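Local coordinates for CRISPR-associated protein, Cse1 family (Acidimicrobium ferrooxidans, PDB 4H3T) that probably serves as the large Cse1 subunit of a type I-E CRISPR Cascade complex, which recognises invading DNA, at residues Val247-Asp252 and Phe258-Arg263. The protein carries 1 engineered substitution. Sequence-based numbering, arbitrary orientation.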
loop_
_atom_site.group_PDB
_atom_site.type_symbol
_atom_site.label_atom_id
_atom_site.label_comp_id
_atom_site.label_asym_id
_atom_site.label_seq_id
_atom_site.Cartn_x
_atom_site.Cartn_y
_atom_site.Cartn_z
ATOM N N VAL A 247 6.241 10.330 22.922
ATOM C CA VAL A 247 7.422 9.481 23.139
ATOM C C VAL A 247 7.737 8.718 21.890
ATOM O O VAL A 247 6.880 8.591 20.999
ATOM C CB VAL A 247 7.214 8.440 24.332
ATOM C CG1 VAL A 247 6.973 9.115 25.683
ATOM C CG2 VAL A 247 6.115 7.451 24.040
HETATM N N MSE A 248 8.923 8.118 21.878
HETATM C CA MSE A 248 9.283 7.042 20.956
HETATM C C MSE A 248 9.098 5.769 21.796
HETATM O O MSE A 248 9.641 5.717 22.889
HETATM C CB MSE A 248 10.685 7.103 20.367
HETATM C CG MSE A 248 10.948 5.813 19.523
HETATM SE SE MSE A 248 12.626 5.731 18.682
HETATM C CE MSE A 248 12.213 6.950 17.223
ATOM N N ARG A 249 8.350 4.785 21.300
ATOM C CA ARG A 249 7.980 3.572 22.032
ATOM C C ARG A 249 7.877 2.404 21.080
ATOM O O ARG A 249 7.382 2.552 19.955
ATOM C CB ARG A 249 6.575 3.838 22.683
ATOM C CG ARG A 249 5.961 2.731 23.442
ATOM C CD ARG A 249 4.808 3.227 24.316
ATOM N NE ARG A 249 3.554 3.491 23.598
ATOM C CZ ARG A 249 2.740 2.537 23.142
ATOM N NH1 ARG A 249 3.073 1.262 23.256
ATOM N NH2 ARG A 249 1.610 2.858 22.524
ATOM N N ALA A 250 8.204 1.223 21.579
ATOM C CA ALA A 250 8.010 -0.032 20.867
ATOM C C ALA A 250 6.551 -0.441 20.977
ATOM O O ALA A 250 6.038 -0.516 22.078
ATOM C CB ALA A 250 8.909 -1.130 21.450
ATOM N N PRO A 251 5.867 -0.819 19.890
ATOM C CA PRO A 251 4.467 -1.289 20.051
ATOM C C PRO A 251 4.390 -2.627 20.800
ATOM O O PRO A 251 5.288 -3.426 20.660
ATOM C CB PRO A 251 3.924 -1.355 18.620
ATOM C CG PRO A 251 5.106 -1.241 17.725
ATOM C CD PRO A 251 6.306 -0.801 18.495
ATOM N N ASP A 252 3.337 -2.838 21.617
ATOM C CA ASP A 252 3.161 -4.071 22.381
ATOM C C ASP A 252 2.741 -5.240 21.496
ATOM O O ASP A 252 2.857 -6.389 21.876
ATOM C CB ASP A 252 2.103 -3.865 23.464
ATOM C CG ASP A 252 2.489 -2.821 24.500
ATOM O OD1 ASP A 252 3.722 -2.529 24.638
ATOM O OD2 ASP A 252 1.570 -2.260 25.145
ATOM N N PHE A 258 -1.560 -1.033 15.051
ATOM C CA PHE A 258 -2.635 -0.724 14.137
ATOM C C PHE A 258 -3.518 0.509 14.543
ATOM O O PHE A 258 -4.252 0.975 13.709
ATOM C CB PHE A 258 -3.527 -1.921 13.936
ATOM C CG PHE A 258 -2.970 -3.106 13.166
ATOM C CD1 PHE A 258 -1.663 -3.112 12.695
ATOM C CD2 PHE A 258 -3.754 -4.204 12.921
ATOM C CE1 PHE A 258 -1.145 -4.244 12.016
ATOM C CE2 PHE A 258 -3.237 -5.348 12.304
ATOM C CZ PHE A 258 -1.977 -5.308 11.734
ATOM N N THR A 259 -3.455 0.992 15.803
ATOM C CA THR A 259 -4.217 2.131 16.267
ATOM C C THR A 259 -3.295 3.214 16.812
ATOM O O THR A 259 -3.710 4.026 17.628
ATOM C CB THR A 259 -5.183 1.639 17.334
ATOM O OG1 THR A 259 -4.464 1.101 18.465
ATOM C CG2 THR A 259 -6.149 0.613 16.795
ATOM N N TRP A 260 -2.053 3.247 16.332
ATOM C CA TRP A 260 -1.018 4.103 16.886
ATOM C C TRP A 260 -1.388 5.567 16.854
ATOM O O TRP A 260 -1.745 6.086 15.798
ATOM C CB TRP A 260 0.300 3.891 16.091
ATOM C CG TRP A 260 1.515 4.390 16.785
ATOM C CD1 TRP A 260 2.235 5.505 16.486
ATOM C CD2 TRP A 260 2.198 3.740 17.857
ATOM N NE1 TRP A 260 3.345 5.576 17.289
ATOM C CE2 TRP A 260 3.351 4.501 18.141
ATOM C CE3 TRP A 260 2.010 2.537 18.537
ATOM C CZ2 TRP A 260 4.316 4.075 19.053
ATOM C CZ3 TRP A 260 2.974 2.116 19.433
ATOM C CH2 TRP A 260 4.093 2.898 19.708
ATOM N N GLN A 261 -1.291 6.220 17.988
ATOM C CA GLN A 261 -1.480 7.659 18.089
ATOM C C GLN A 261 -0.190 8.335 17.695
ATOM O O GLN A 261 0.530 8.925 18.526
ATOM C CB GLN A 261 -1.965 8.034 19.500
ATOM C CG GLN A 261 -3.222 7.278 19.919
ATOM C CD GLN A 261 -4.413 7.646 19.081
ATOM O OE1 GLN A 261 -5.027 8.680 19.272
ATOM N NE2 GLN A 261 -4.715 6.839 18.104
ATOM N N GLY A 262 0.001 8.421 16.375
ATOM C CA GLY A 262 1.164 9.074 15.781
ATOM C C GLY A 262 1.092 10.584 15.795
ATOM O O GLY A 262 2.094 11.254 15.551
ATOM N N ARG A 263 -0.101 11.125 16.041
ATOM C CA ARG A 263 -0.347 12.557 16.161
ATOM C C ARG A 263 -1.131 12.833 17.470
ATOM O O ARG A 263 -1.429 11.911 18.239
ATOM C CB ARG A 263 -1.112 13.078 14.907
ATOM C CG ARG A 263 -0.315 12.919 13.568
ATOM C CD ARG A 263 0.776 13.906 13.530
ATOM N NE ARG A 263 1.601 13.857 12.308
ATOM C CZ ARG A 263 2.704 13.129 12.127
ATOM N NH1 ARG A 263 3.106 12.272 13.054
ATOM N NH2 ARG A 263 3.403 13.248 11.016
#
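The nearest CA atoms across the contact, those of Pro251 and Trp260, are 8.3 Å apart, and no hydrogen bond joins 247-252 to 258-263; the indole of Trp260 makes the contact. Its CG stands anti to the backbone N (chi1 -163°), which sends the six-membered ring toward 247-252. There Trp260 CH2 lies 3.3 Å from Arg249 O, while Trp260 CZ3 meets Pro251 CB at 3.7 Å, the rigid proline offering an apolar carbon to a flat apolar ring. Arg249 bends at chi3 (77°) and brings its guanidinium across the same end of the indole: Trp260 CH2 sits over the centre of one guanidinium face, 3.7 Å above its plane, and Arg249 NH2 approaches Trp260 CZ3 to 3.5 Å, with the two planes 33° apart. Helix 254-257 lies in the connection between strand 248-249, parallel to strand 275-289, and strand 263-272, antiparallel to it, in a mixed sheet. Strand 275-289 also touches the indole through Val289, and Trp260 NE1 is hydrogen-bonded to Asp287 O, satisfying the buried ring's polar atom. Arginine suits its place because its flat cation can lie against the indole while NH1 makes a salt bridge with Asp256 of the helix; a leucine here would probably leave that carboxylate without its charged mate and uncover part of the tryptophan ring.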